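Local coordinates for ABC transporter binding protein AcbH (Actinoplanes, PDB 3OO8) that binds beta-D-galactopyranose as the extracellular solute receptor of an ABC transporter, with an exclusive preference for that sugar, at residues 106-111 against 314-319; 132-137 against 302-307; 178-183 against 234-239; 186-191 against 243-248. The protein carries 2 engineered substitutions. All coordinates share one frame; numbering follows the deposited sequence.

Contact 1 (106-111 against 314-319)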
loop_
_atom_site.group_PDB
_atom_site.type_symbol
_atom_site.label_atom_id
_atom_site.label_comp_id
_atom_site.label_asym_id
_atom_site.label_seq_id
_atom_site.Cartn_x
_atom_site.Cartn_y
_atom_site.Cartn_z
ATOM N N ILE A 106 -5.756 -15.088 -15.981
ATOM C CA ILE A 106 -6.398 -14.165 -16.903
ATOM C C ILE A 106 -5.416 -13.527 -17.879
ATOM O O ILE A 106 -5.485 -12.331 -18.203
ATOM C CB ILE A 106 -7.232 -13.107 -16.135
ATOM C CG1 ILE A 106 -6.366 -12.477 -15.052
ATOM C CG2 ILE A 106 -8.428 -13.774 -15.448
ATOM C CD1 ILE A 106 -6.996 -11.208 -14.489
ATOM N N ASP A 107 -4.538 -14.372 -18.436
ATOM C CA ASP A 107 -3.570 -13.886 -19.393
ATOM C C ASP A 107 -4.324 -13.333 -20.596
ATOM O O ASP A 107 -3.844 -12.416 -21.247
ATOM C CB ASP A 107 -2.616 -15.004 -19.848
ATOM C CG ASP A 107 -1.748 -15.534 -18.725
ATOM O OD1 ASP A 107 -1.523 -14.799 -17.747
ATOM O OD2 ASP A 107 -1.246 -16.670 -18.832
ATOM N N ASP A 108 -5.465 -13.948 -20.926
ATOM C CA ASP A 108 -6.283 -13.486 -22.032
ATOM C C ASP A 108 -6.853 -12.074 -21.851
ATOM O O ASP A 108 -6.800 -11.250 -22.761
ATOM C CB ASP A 108 -7.349 -14.516 -22.454
ATOM C CG ASP A 108 -8.232 -14.990 -21.313
ATOM O OD1 ASP A 108 -8.102 -14.555 -20.131
ATOM O OD2 ASP A 108 -9.120 -15.816 -21.607
ATOM N N VAL A 109 -7.348 -11.781 -20.652
ATOM C CA VAL A 109 -7.765 -10.427 -20.305
ATOM C C VAL A 109 -6.597 -9.470 -20.490
ATOM O O VAL A 109 -6.752 -8.392 -21.061
ATOM C CB VAL A 109 -8.219 -10.370 -18.825
ATOM C CG1 VAL A 109 -8.460 -8.909 -18.375
ATOM C CG2 VAL A 109 -9.498 -11.215 -18.640
ATOM N N TRP A 110 -5.419 -9.875 -20.016
ATOM C CA TRP A 110 -4.228 -9.033 -20.086
ATOM C C TRP A 110 -3.678 -8.799 -21.496
ATOM O O TRP A 110 -3.081 -7.771 -21.765
ATOM C CB TRP A 110 -3.171 -9.500 -19.060
ATOM C CG TRP A 110 -3.435 -8.924 -17.660
ATOM C CD1 TRP A 110 -4.229 -9.447 -16.700
ATOM C CD2 TRP A 110 -2.894 -7.717 -17.146
ATOM N NE1 TRP A 110 -4.208 -8.623 -15.567
ATOM C CE2 TRP A 110 -3.394 -7.559 -15.834
ATOM C CE3 TRP A 110 -2.037 -6.746 -17.674
ATOM C CZ2 TRP A 110 -3.056 -6.470 -15.031
ATOM C CZ3 TRP A 110 -1.692 -5.653 -16.886
ATOM C CH2 TRP A 110 -2.205 -5.529 -15.565
ATOM N N ASP A 111 -3.973 -9.726 -22.408
ATOM C CA ASP A 111 -3.619 -9.520 -23.810
ATOM C C ASP A 111 -4.366 -8.278 -24.331
ATOM O O ASP A 111 -3.874 -7.557 -25.204
ATOM C CB ASP A 111 -4.042 -10.745 -24.638
ATOM C CG ASP A 111 -3.180 -11.970 -24.397
ATOM O OD1 ASP A 111 -2.033 -11.838 -23.924
ATOM O OD2 ASP A 111 -3.665 -13.081 -24.708
ATOM N N ALA A 314 -17.995 -14.516 -19.405
ATOM C CA ALA A 314 -18.654 -13.232 -19.194
ATOM C C ALA A 314 -17.875 -12.442 -18.152
ATOM O O ALA A 314 -17.736 -11.210 -18.252
ATOM C CB ALA A 314 -20.113 -13.424 -18.755
ATOM N N ALA A 315 -17.340 -13.166 -17.170
ATOM C CA ALA A 315 -16.573 -12.487 -16.077
ATOM C C ALA A 315 -15.336 -11.821 -16.677
ATOM O O ALA A 315 -14.941 -10.719 -16.290
ATOM C CB ALA A 315 -16.165 -13.501 -14.998
ATOM N N LYS A 316 -14.712 -12.490 -17.637
ATOM C CA LYS A 316 -13.539 -11.919 -18.280
ATOM C C LYS A 316 -13.866 -10.646 -19.049
ATOM O O LYS A 316 -13.048 -9.748 -19.107
ATOM C CB LYS A 316 -12.859 -12.958 -19.185
ATOM C CG LYS A 316 -12.095 -14.006 -18.410
ATOM C CD LYS A 316 -11.577 -15.119 -19.351
ATOM C CE LYS A 316 -10.775 -16.150 -18.589
ATOM N NZ LYS A 316 -10.353 -17.259 -19.541
ATOM N N LYS A 317 -15.063 -10.548 -19.629
ATOM C CA LYS A 317 -15.413 -9.324 -20.354
ATOM C C LYS A 317 -15.530 -8.173 -19.378
ATOM O O LYS A 317 -15.115 -7.061 -19.678
ATOM C CB LYS A 317 -16.749 -9.453 -21.099
ATOM C CG LYS A 317 -16.725 -10.431 -22.274
ATOM C CD LYS A 317 -17.983 -10.247 -23.146
ATOM C CE LYS A 317 -18.054 -8.840 -23.764
ATOM N NZ LYS A 317 -19.164 -8.622 -24.759
ATOM N N VAL A 318 -16.080 -8.473 -18.203
ATOM C CA VAL A 318 -16.250 -7.453 -17.163
ATOM C C VAL A 318 -14.858 -7.032 -16.672
ATOM O O VAL A 318 -14.593 -5.845 -16.462
ATOM C CB VAL A 318 -17.208 -7.898 -16.038
ATOM C CG1 VAL A 318 -17.238 -6.838 -14.910
ATOM C CG2 VAL A 318 -18.635 -8.038 -16.573
ATOM N N LEU A 319 -13.955 -7.992 -16.472
ATOM C CA LEU A 319 -12.589 -7.621 -16.090
ATOM C C LEU A 319 -11.904 -6.730 -17.129
ATOM O O LEU A 319 -11.162 -5.821 -16.772
ATOM C CB LEU A 319 -11.740 -8.867 -15.831
ATOM C CG LEU A 319 -12.003 -9.669 -14.549
ATOM C CD1 LEU A 319 -11.152 -10.962 -14.522
ATOM C CD2 LEU A 319 -11.769 -8.853 -13.249
#
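Two helices packed side by side on one face of a beta-sheet meet here: the start of helix 107-113, with Ile106 as its N-cap residue, and the middle of helix 312-322. The axes of the short segments 107-111 and 314-319 come within 9.7 Å and cross at -39°, and Val109 faces Lys316 at the closest point of the backbones. Lys316 works with its whole length. CB and CG of the lysine lie against the CG2 methyl of Val109, with CG at 3.8 Å. CG stands anti to the carbonyl carbon (chi1 -75°) and the chain is extended beyond it, which carries the ammonium out to the carboxylate of Asp108. There Lys316 NZ makes a salt bridge to Asp108 OD2 at 2.8 Å, arriving on the syn side and 15° out of the carboxylate plane. Asp108 OD1 turns back on its own helix and accepts from Val109 N at 2.9 Å, the donor coming from above the plane; each oxygen has a partner, which limits how far the carboxylate can turn. With an alanine here instead of Lys316, Asp108 is likely to lose its counter-charge and Val109 CG2 the lysine chain that lies against it. Below the salt bridge the contact is apolar: Leu319 CD1 meets Ile106 CG2 at 4.0 Å, the side chains crossing at about a right angle, and Val109 CG1 lies 4.2 Å from Leu319 CB. Ile106, Val109 and Leu319 all rest on Val135 of strand 134-147. Helices covering a sheet in this way are the alpha/beta layering of a lobe in the class 2 solute-binding protein fold.

Contact 2 (132-137 against 302-307)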
loop_
_atom_site.group_PDB
_atom_site.type_symbol
_atom_site.label_atom_id
_atom_site.label_comp_id
_atom_site.label_asym_id
_atom_site.label_seq_id
_atom_site.Cartn_x
_atom_site.Cartn_y
_atom_site.Cartn_z
ATOM N N TYR A 132 -1.081 -14.016 -15.016
ATOM C CA TYR A 132 -1.848 -12.929 -14.392
ATOM C C TYR A 132 -3.064 -13.490 -13.649
ATOM O O TYR A 132 -3.713 -14.407 -14.128
ATOM C CB TYR A 132 -2.379 -12.003 -15.483
ATOM C CG TYR A 132 -1.340 -11.103 -16.107
ATOM C CD1 TYR A 132 -0.911 -9.948 -15.448
ATOM C CD2 TYR A 132 -0.784 -11.384 -17.353
ATOM C CE1 TYR A 132 0.046 -9.120 -15.997
ATOM C CE2 TYR A 132 0.181 -10.538 -17.913
ATOM C CZ TYR A 132 0.587 -9.402 -17.230
ATOM O OH TYR A 132 1.502 -8.527 -17.767
ATOM N N TYR A 133 -3.385 -12.931 -12.479
ATOM C CA TYR A 133 -4.530 -13.358 -11.670
ATOM C C TYR A 133 -5.398 -12.190 -11.192
ATOM O O TYR A 133 -6.531 -12.390 -10.759
ATOM C CB TYR A 133 -4.083 -14.227 -10.470
ATOM C CG TYR A 133 -3.509 -15.558 -10.906
ATOM C CD1 TYR A 133 -4.352 -16.607 -11.190
ATOM C CD2 TYR A 133 -2.120 -15.733 -11.006
ATOM C CE1 TYR A 133 -3.841 -17.850 -11.591
ATOM C CE2 TYR A 133 -1.603 -16.958 -11.411
ATOM C CZ TYR A 133 -2.474 -17.993 -11.691
ATOM O OH TYR A 133 -1.961 -19.223 -12.067
ATOM N N LEU A 134 -4.839 -10.984 -11.258
ATOM C CA LEU A 134 -5.524 -9.799 -10.750
ATOM C C LEU A 134 -5.696 -8.751 -11.843
ATOM O O LEU A 134 -4.798 -8.570 -12.680
ATOM C CB LEU A 134 -4.670 -9.166 -9.639
ATOM C CG LEU A 134 -5.274 -7.981 -8.833
ATOM C CD1 LEU A 134 -6.077 -8.500 -7.641
ATOM C CD2 LEU A 134 -4.212 -6.969 -8.389
ATOM N N VAL A 135 -6.811 -8.005 -11.783
ATOM C CA VAL A 135 -6.890 -6.733 -12.524
ATOM C C VAL A 135 -6.906 -5.623 -11.482
ATOM O O VAL A 135 -7.841 -5.587 -10.683
ATOM C CB VAL A 135 -8.156 -6.556 -13.341
ATOM C CG1 VAL A 135 -8.134 -5.140 -13.956
ATOM C CG2 VAL A 135 -8.207 -7.587 -14.462
ATOM N N PRO A 136 -5.882 -4.769 -11.477
ATOM C CA PRO A 136 -5.881 -3.745 -10.405
ATOM C C PRO A 136 -6.739 -2.553 -10.778
ATOM O O PRO A 136 -7.011 -2.331 -11.968
ATOM C CB PRO A 136 -4.404 -3.323 -10.368
ATOM C CG PRO A 136 -3.920 -3.472 -11.737
ATOM C CD PRO A 136 -4.665 -4.668 -12.311
ATOM N N LEU A 137 -7.130 -1.771 -9.772
ATOM C CA LEU A 137 -7.996 -0.602 -10.000
ATOM C C LEU A 137 -7.353 0.686 -9.506
ATOM O O LEU A 137 -7.297 1.661 -10.258
ATOM C CB LEU A 137 -9.383 -0.794 -9.340
ATOM C CG LEU A 137 -10.421 0.221 -9.846
ATOM C CD1 LEU A 137 -10.739 0.017 -11.335
ATOM C CD2 LEU A 137 -11.683 0.089 -8.977
ATOM N N GLY A 302 -7.893 -4.603 -6.262
ATOM C CA GLY A 302 -8.312 -5.032 -7.601
ATOM C C GLY A 302 -9.319 -6.150 -7.533
ATOM O O GLY A 302 -10.107 -6.225 -6.588
ATOM N N PHE A 303 -9.312 -6.995 -8.562
ATOM C CA PHE A 303 -10.330 -8.036 -8.705
ATOM C C PHE A 303 -9.700 -9.315 -9.204
ATOM O O PHE A 303 -8.691 -9.280 -9.921
ATOM C CB PHE A 303 -11.406 -7.577 -9.694
ATOM C CG PHE A 303 -11.976 -6.251 -9.308
ATOM C CD1 PHE A 303 -12.995 -6.192 -8.387
ATOM C CD2 PHE A 303 -11.429 -5.068 -9.822
ATOM C CE1 PHE A 303 -13.481 -4.950 -7.944
ATOM C CE2 PHE A 303 -11.913 -3.809 -9.403
ATOM C CZ PHE A 303 -12.957 -3.755 -8.474
ATOM N N ILE A 304 -10.297 -10.414 -8.760
ATOM C CA ILE A 304 -9.856 -11.754 -9.134
ATOM C C ILE A 304 -11.026 -12.564 -9.692
ATOM O O ILE A 304 -12.207 -12.222 -9.515
ATOM C CB ILE A 304 -9.309 -12.528 -7.924
ATOM C CG1 ILE A 304 -10.394 -12.635 -6.829
ATOM C CG2 ILE A 304 -8.005 -11.882 -7.453
ATOM C CD1 ILE A 304 -9.973 -13.418 -5.566
ATOM N N LEU A 305 -10.671 -13.658 -10.364
ATOM C CA LEU A 305 -11.649 -14.578 -10.952
ATOM C C LEU A 305 -11.550 -15.961 -10.274
ATOM O O LEU A 305 -10.652 -16.761 -10.619
ATOM C CB LEU A 305 -11.345 -14.709 -12.446
ATOM C CG LEU A 305 -12.494 -15.114 -13.410
ATOM C CD1 LEU A 305 -12.079 -14.895 -14.885
ATOM C CD2 LEU A 305 -12.982 -16.561 -13.158
ATOM N N PRO A 306 -12.443 -16.249 -9.318
ATOM C CA PRO A 306 -12.382 -17.523 -8.581
ATOM C C PRO A 306 -12.498 -18.701 -9.528
ATOM O O PRO A 306 -13.399 -18.713 -10.372
ATOM C CB PRO A 306 -13.603 -17.452 -7.671
ATOM C CG PRO A 306 -13.730 -15.941 -7.368
ATOM C CD PRO A 306 -13.461 -15.352 -8.743
ATOM N N LYS A 307 -11.555 -19.636 -9.443
ATOM C CA LYS A 307 -11.635 -20.823 -10.319
ATOM C C LYS A 307 -12.994 -21.523 -10.234
ATOM O O LYS A 307 -13.517 -21.980 -11.259
ATOM C CB LYS A 307 -10.513 -21.834 -10.033
ATOM C CG LYS A 307 -10.540 -23.024 -11.007
ATOM C CD LYS A 307 -9.440 -24.040 -10.759
ATOM C CE LYS A 307 -8.079 -23.580 -11.263
ATOM N NZ LYS A 307 -6.975 -24.546 -10.912
HETATM O O HOH W 1 -8.055 -14.687 -10.889
#
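Tyr133 makes the first link to segment 302-307, and does so through its carbonyl: water 1 donates to Tyr133 O at 2.8 Å and accepts from Leu305 N at 2.9 Å, bridging the two backbones. The same oxygen, Tyr133 O, lies 3.7 Å from Ile304 CG2. At Leu134, CG anti to the backbone N (chi1 -173°) lets CD1 lean over the neighbouring strand to meet Ile304 CG2 at 3.9 Å, while Leu134 CA offers a CA-H...O contact to Phe303 O. Val135 and Phe303 form an antiparallel hydrogen-bonded pair: Val135 N gives to Phe303 O at 2.9 Å, and Phe303 N returns a more bent bond (141°) to Val135 O. This joins strands 134-147 and 301-304 in the main sheet of the solute-binding fold, and Phe303 points to the face covered by Leu319 and Ile322 of helix 312-322. Pro136 is paired with Gly302, their CA atoms only 3.9 Å apart; a CB on Gly302 would probably come too close to Val135 O and Pro136 CA. Last comes Leu137, whose CD2 reaches the ring edge of Phe303 in plane, 3.9 Å from CE2, while its CB also touches CE2.

Contact 3 (178-183 against 234-239)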
loop_
_atom_site.group_PDB
_atom_site.type_symbol
_atom_site.label_atom_id
_atom_site.label_comp_id
_atom_site.label_asym_id
_atom_site.label_seq_id
_atom_site.Cartn_x
_atom_site.Cartn_y
_atom_site.Cartn_z
ATOM N N VAL A 178 9.791 19.465 15.979
ATOM C CA VAL A 178 9.937 18.005 15.990
ATOM C C VAL A 178 10.099 17.642 14.505
ATOM O O VAL A 178 9.257 18.041 13.722
ATOM C CB VAL A 178 8.659 17.350 16.530
ATOM C CG1 VAL A 178 8.628 15.869 16.225
ATOM C CG2 VAL A 178 8.483 17.638 18.041
ATOM N N PRO A 179 11.184 16.941 14.121
ATOM C CA PRO A 179 11.350 16.733 12.674
ATOM C C PRO A 179 10.269 15.835 12.085
ATOM O O PRO A 179 9.611 16.188 11.108
ATOM C CB PRO A 179 12.737 16.085 12.573
ATOM C CG PRO A 179 13.488 16.686 13.784
ATOM C CD PRO A 179 12.424 16.612 14.858
ATOM N N LEU A 180 10.116 14.655 12.664
ATOM C CA LEU A 180 9.133 13.720 12.176
ATOM C C LEU A 180 8.085 13.408 13.234
ATOM O O LEU A 180 8.365 12.780 14.254
ATOM C CB LEU A 180 9.832 12.430 11.718
ATOM C CG LEU A 180 10.717 12.525 10.471
ATOM C CD1 LEU A 180 11.853 11.524 10.575
ATOM C CD2 LEU A 180 9.848 12.278 9.211
ATOM N N ALA A 181 6.868 13.875 13.005
ATOM C CA ALA A 181 5.747 13.422 13.821
ATOM C C ALA A 181 5.704 11.900 13.680
ATOM O O ALA A 181 5.850 11.360 12.580
ATOM C CB ALA A 181 4.451 14.037 13.331
ATOM N N PHE A 182 5.503 11.210 14.796
ATOM C CA PHE A 182 5.596 9.760 14.795
ATOM C C PHE A 182 4.668 9.164 15.855
ATOM O O PHE A 182 4.622 9.641 16.994
ATOM C CB PHE A 182 7.049 9.350 15.022
ATOM C CG PHE A 182 7.320 7.882 14.789
ATOM C CD1 PHE A 182 6.966 7.285 13.590
ATOM C CD2 PHE A 182 7.941 7.119 15.776
ATOM C CE1 PHE A 182 7.212 5.958 13.388
ATOM C CE2 PHE A 182 8.196 5.762 15.586
ATOM C CZ PHE A 182 7.825 5.187 14.374
ATOM N N ALA A 183 3.982 8.095 15.482
ATOM C CA ALA A 183 2.970 7.462 16.318
ATOM C C ALA A 183 2.921 5.969 16.030
ATOM O O ALA A 183 3.089 5.531 14.877
ATOM C CB ALA A 183 1.620 8.090 16.039
ATOM N N ALA A 234 16.441 9.270 16.281
ATOM C CA ALA A 234 16.887 10.515 16.947
ATOM C C ALA A 234 15.991 11.693 16.555
ATOM O O ALA A 234 15.930 12.705 17.276
ATOM C CB ALA A 234 18.328 10.829 16.576
ATOM N N TYR A 235 15.360 11.600 15.387
ATOM C CA TYR A 235 14.562 12.696 14.836
ATOM C C TYR A 235 13.073 12.420 14.820
ATOM O O TYR A 235 12.307 13.229 14.307
ATOM C CB TYR A 235 15.063 13.099 13.448
ATOM C CG TYR A 235 16.556 13.270 13.509
ATOM C CD1 TYR A 235 17.109 14.336 14.195
ATOM C CD2 TYR A 235 17.410 12.318 12.972
ATOM C CE1 TYR A 235 18.477 14.474 14.320
ATOM C CE2 TYR A 235 18.777 12.455 13.072
ATOM C CZ TYR A 235 19.312 13.544 13.746
ATOM O OH TYR A 235 20.680 13.692 13.873
ATOM N N GLN A 236 12.679 11.290 15.398
ATOM C CA GLN A 236 11.276 10.937 15.501
ATOM C C GLN A 236 10.660 11.363 16.824
ATOM O O GLN A 236 11.268 11.226 17.892
ATOM C CB GLN A 236 11.061 9.429 15.321
ATOM C CG GLN A 236 11.435 8.939 13.911
ATOM C CD GLN A 236 11.174 7.467 13.707
ATOM O OE1 GLN A 236 11.599 6.630 14.514
ATOM N NE2 GLN A 236 10.454 7.134 12.623
ATOM N N GLN A 237 9.422 11.820 16.741
ATOM C CA GLN A 237 8.706 12.313 17.916
ATOM C C GLN A 237 8.754 11.341 19.104
ATOM O O GLN A 237 8.552 10.140 18.951
ATOM C CB GLN A 237 7.262 12.524 17.530
ATOM C CG GLN A 237 6.499 13.390 18.509
ATOM C CD GLN A 237 5.098 13.671 18.022
ATOM O OE1 GLN A 237 4.629 13.075 17.056
ATOM N NE2 GLN A 237 4.421 14.612 18.672
ATOM N N LYS A 238 9.020 11.861 20.306
ATOM C CA LYS A 238 9.041 11.010 21.501
ATOM C C LYS A 238 7.646 10.568 21.933
ATOM O O LYS A 238 6.647 11.134 21.517
ATOM C CB LYS A 238 9.767 11.732 22.650
ATOM C CG LYS A 238 11.277 11.865 22.376
ATOM C CD LYS A 238 12.057 12.567 23.509
ATOM C CE LYS A 238 11.996 11.780 24.818
ATOM N NZ LYS A 238 12.592 12.553 25.945
ATOM N N GLY A 239 7.574 9.520 22.754
ATOM C CA GLY A 239 6.280 9.034 23.208
ATOM C C GLY A 239 5.430 8.411 22.115
ATOM O O GLY A 239 4.194 8.397 22.195
#
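Phe182 and Gln236 stack flat on each other where the loop after helix 220-232 pairs with the end of strand 178-181, a strand that runs parallel to strand 257-261 in the mixed sheet of the solute-binding fold. The amide of Gln236 lies over one face of the phenyl ring, planes 20° apart, with NE2 above the ring centre and 3.5 Å from Phe182 CE1. Phe182 CG, anti to the backbone N (chi1 -169°), swings the ring under that amide. The stack would probably be lost with a serine at Phe182, leaving the Gln236 amide without the ring it lies on and held mainly through its oxygen. Gln237 grips the backbone of the same residue: its OE1 accepts from Phe182 N at 3.1 Å, in the carbonyl plane and on a lone pair, a nearly straight bond at 165°. Beside it Val178 CG1 packs on Gln237 CB at 3.8 Å. Two main-chain bonds hold the segments together around the bridge of Leu180 with Gln236: Leu180 N to Tyr235 O at 3.1 Å and Gln237 N to Leu180 O at 2.9 Å. Next to the first of these, the side chain of Tyr235 rests against the proline ring, Tyr235 CB lying 3.9 Å from Pro179 CB.

One shell further out, Trp229 NE1 of helix 220-232 bonds Gln236 OE1, so the stacked amide is held from its oxygen end, and Arg243 NH1 donates to Phe182 O. At the far end of the tyrosine, Arg170 NH1 of helix 162-174 is hydrogen-bonded to Tyr235 OH.

Contact 4 (186-191 against 243-248). With SO4 (sulfate ion), chain C.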
loop_
_atom_site.group_PDB
_atom_site.type_symbol
_atom_site.label_atom_id
_atom_site.label_comp_id
_atom_site.label_asym_id
_atom_site.label_seq_id
_atom_site.Cartn_x
_atom_site.Cartn_y
_atom_site.Cartn_z
ATOM N N ASP A 186 -1.199 2.452 17.433
ATOM C CA ASP A 186 -2.031 1.656 16.538
ATOM C C ASP A 186 -1.354 0.404 15.980
ATOM O O ASP A 186 -2.007 -0.451 15.390
ATOM C CB ASP A 186 -2.539 2.531 15.383
ATOM C CG ASP A 186 -3.344 3.736 15.869
ATOM O OD1 ASP A 186 -4.363 3.536 16.557
ATOM O OD2 ASP A 186 -2.947 4.866 15.550
ATOM N N GLY A 187 -0.043 0.311 16.189
ATOM C CA GLY A 187 0.723 -0.906 15.904
ATOM C C GLY A 187 1.185 -0.976 14.467
ATOM O O GLY A 187 2.377 -1.175 14.190
ATOM N N TRP A 188 0.264 -0.754 13.549
ATOM C CA TRP A 188 0.618 -0.871 12.131
ATOM C C TRP A 188 1.407 0.331 11.537
ATOM O O TRP A 188 2.200 0.117 10.625
ATOM C CB TRP A 188 -0.608 -1.193 11.258
ATOM C CG TRP A 188 -1.688 -0.157 11.415
ATOM C CD1 TRP A 188 -2.766 -0.202 12.272
ATOM C CD2 TRP A 188 -1.794 1.083 10.701
ATOM N NE1 TRP A 188 -3.512 0.948 12.160
ATOM C CE2 TRP A 188 -2.952 1.747 11.189
ATOM C CE3 TRP A 188 -1.014 1.706 9.708
ATOM C CZ2 TRP A 188 -3.354 2.993 10.707
ATOM C CZ3 TRP A 188 -1.426 2.962 9.223
ATOM C CH2 TRP A 188 -2.581 3.592 9.745
ATOM N N PRO A 189 1.237 1.575 12.041
ATOM C CA PRO A 189 1.958 2.666 11.361
ATOM C C PRO A 189 3.478 2.471 11.206
ATOM O O PRO A 189 4.018 2.737 10.119
ATOM C CB PRO A 189 1.661 3.904 12.249
ATOM C CG PRO A 189 0.293 3.585 12.817
ATOM C CD PRO A 189 0.385 2.097 13.134
ATOM N N ALA A 190 4.158 1.967 12.240
ATOM C CA ALA A 190 5.621 1.823 12.192
ATOM C C ALA A 190 6.093 0.763 11.212
ATOM O O ALA A 190 7.272 0.753 10.841
ATOM C CB ALA A 190 6.188 1.533 13.620
ATOM N N LEU A 191 5.204 -0.153 10.859
ATOM C CA LEU A 191 5.583 -1.161 9.858
ATOM C C LEU A 191 6.001 -0.465 8.564
ATOM O O LEU A 191 6.862 -0.970 7.843
ATOM C CB LEU A 191 4.430 -2.111 9.571
ATOM C CG LEU A 191 3.841 -2.885 10.768
ATOM C CD1 LEU A 191 2.829 -3.905 10.243
ATOM C CD2 LEU A 191 5.013 -3.563 11.506
ATOM N N ARG A 243 1.012 7.164 21.236
ATOM C CA ARG A 243 0.357 8.163 20.381
ATOM C C ARG A 243 -0.435 7.552 19.231
ATOM O O ARG A 243 0.053 6.624 18.565
ATOM C CB ARG A 243 1.412 9.141 19.818
ATOM C CG ARG A 243 0.838 10.322 18.989
ATOM C CD ARG A 243 1.856 11.416 18.632
ATOM N NE ARG A 243 2.442 11.958 19.860
ATOM C CZ ARG A 243 3.650 11.651 20.327
ATOM N NH1 ARG A 243 4.466 10.847 19.645
ATOM N NH2 ARG A 243 4.062 12.172 21.492
ATOM N N THR A 244 -1.631 8.079 18.983
ATOM C CA THR A 244 -2.418 7.642 17.817
ATOM C C THR A 244 -1.882 8.351 16.575
ATOM O O THR A 244 -1.312 9.448 16.645
ATOM C CB THR A 244 -3.921 7.986 17.896
ATOM O OG1 THR A 244 -4.084 9.414 17.980
ATOM C CG2 THR A 244 -4.595 7.283 19.090
ATOM N N TRP A 245 -2.063 7.726 15.413
ATOM C CA TRP A 245 -1.548 8.354 14.215
ATOM C C TRP A 245 -2.241 9.695 13.952
ATOM O O TRP A 245 -1.603 10.639 13.492
ATOM C CB TRP A 245 -1.524 7.383 12.998
ATOM C CG TRP A 245 -2.861 7.150 12.335
ATOM C CD1 TRP A 245 -3.686 6.069 12.504
ATOM C CD2 TRP A 245 -3.569 8.056 11.480
ATOM N NE1 TRP A 245 -4.850 6.234 11.775
ATOM C CE2 TRP A 245 -4.788 7.442 11.130
ATOM C CE3 TRP A 245 -3.285 9.324 10.961
ATOM C CZ2 TRP A 245 -5.727 8.061 10.301
ATOM C CZ3 TRP A 245 -4.218 9.939 10.136
ATOM C CH2 TRP A 245 -5.426 9.302 9.817
ATOM N N GLN A 246 -3.533 9.800 14.264
ATOM C CA GLN A 246 -4.224 11.073 14.072
ATOM C C GLN A 246 -3.584 12.197 14.911
ATOM O O GLN A 246 -3.497 13.337 14.460
ATOM C CB GLN A 246 -5.721 10.925 14.392
ATOM C CG GLN A 246 -6.469 9.924 13.498
ATOM C CD GLN A 246 -6.483 8.498 14.020
ATOM O OE1 GLN A 246 -5.611 8.092 14.789
ATOM N NE2 GLN A 246 -7.445 7.700 13.528
ATOM N N ASP A 247 -3.129 11.891 16.127
ATOM C CA ASP A 247 -2.492 12.925 16.949
ATOM C C ASP A 247 -1.152 13.378 16.361
ATOM O O ASP A 247 -0.774 14.543 16.469
ATOM C CB ASP A 247 -2.334 12.475 18.407
ATOM C CG ASP A 247 -3.649 12.593 19.202
ATOM O OD1 ASP A 247 -4.605 13.203 18.696
ATOM O OD2 ASP A 247 -3.728 12.074 20.331
ATOM N N ALA A 248 -0.428 12.449 15.730
ATOM C CA ALA A 248 0.800 12.818 15.038
ATOM C C ALA A 248 0.452 13.678 13.817
ATOM O O ALA A 248 1.102 14.691 13.553
ATOM C CB ALA A 248 1.588 11.566 14.616
HETATM S S SO4 C . 0.889 14.149 22.372
HETATM O O1 SO4 C . -0.268 14.135 23.259
HETATM O O2 SO4 C . 1.910 13.248 22.895
HETATM O O3 SO4 C . 0.440 13.702 21.057
HETATM O O4 SO4 C . 1.475 15.483 22.286
HETATM O O HOH W 2 -0.216 4.932 16.125
HETATM O O HOH W 3 -6.273 5.761 15.850
#
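Asp186 and Trp245 are joined by the one direct hydrogen bond between segments 186-191 and 243-248: Trp245 N donates to Asp186 OD2 at 3.0 Å, meeting the oxygen nearly along its C-O axis. Because Trp245 opens helix 245-253, the carboxylate sits at the helix's N-terminal end, where the dipole would probably favour its charge. Thr244 caps the same end, OG1 accepting from Asp247 N.

Water 2 donates to Asp186 OD2 (2.8 Å) and Arg243 O and accepts from Asp186 N; water 3 donates to Asp186 OD1 and Gln246 OE1.

Among apolar contacts, Trp188 CZ2 touches Trp245 CD1 at 3.6 Å, the two indoles meeting at an oblique 59°, with Trp188 CH2 over one face of Trp245. Trp188 CG stands between its backbone N and carbonyl carbon (chi1 57°), bringing the indole toward Trp245. Pro189 CG packs on Trp245 CB at 4.2 Å.

The sulfate, probably from the crystallisation liquor, is held separately by hydrogen bonds from Arg243, NE on O3 (2.9 Å) and NH2 on O2 (2.8 Å).

Trp188 also touches Gln266 and lies close to Trp142, both galactose-binding in this protein although no sugar is bound here; the tryptophan pair probably belongs to the site's second shell.

The four contacts fall into two touching pairs on opposite sides of the chain's centre. Contacts 1 and 2 have centres about 9 Å apart and are joined by Ile106 N to Tyr132 O at 2.8 Å. Contacts 3 and 4, centres about 11 Å apart, alternate along the chain and are joined by Arg243 of contact 4, whose NH2 lies 2.8 Å from Lys238 O. Between contacts 2 and 4 the nearest atoms are about 18 Å apart. No galactose is bound in the model, but Gly302 lies about 8 Å from the Arg373 side chain of its site, and the side chains of Trp188 and Phe182 about 4 Å and 8 Å from that of Trp142. Contact 1 lies away from the site.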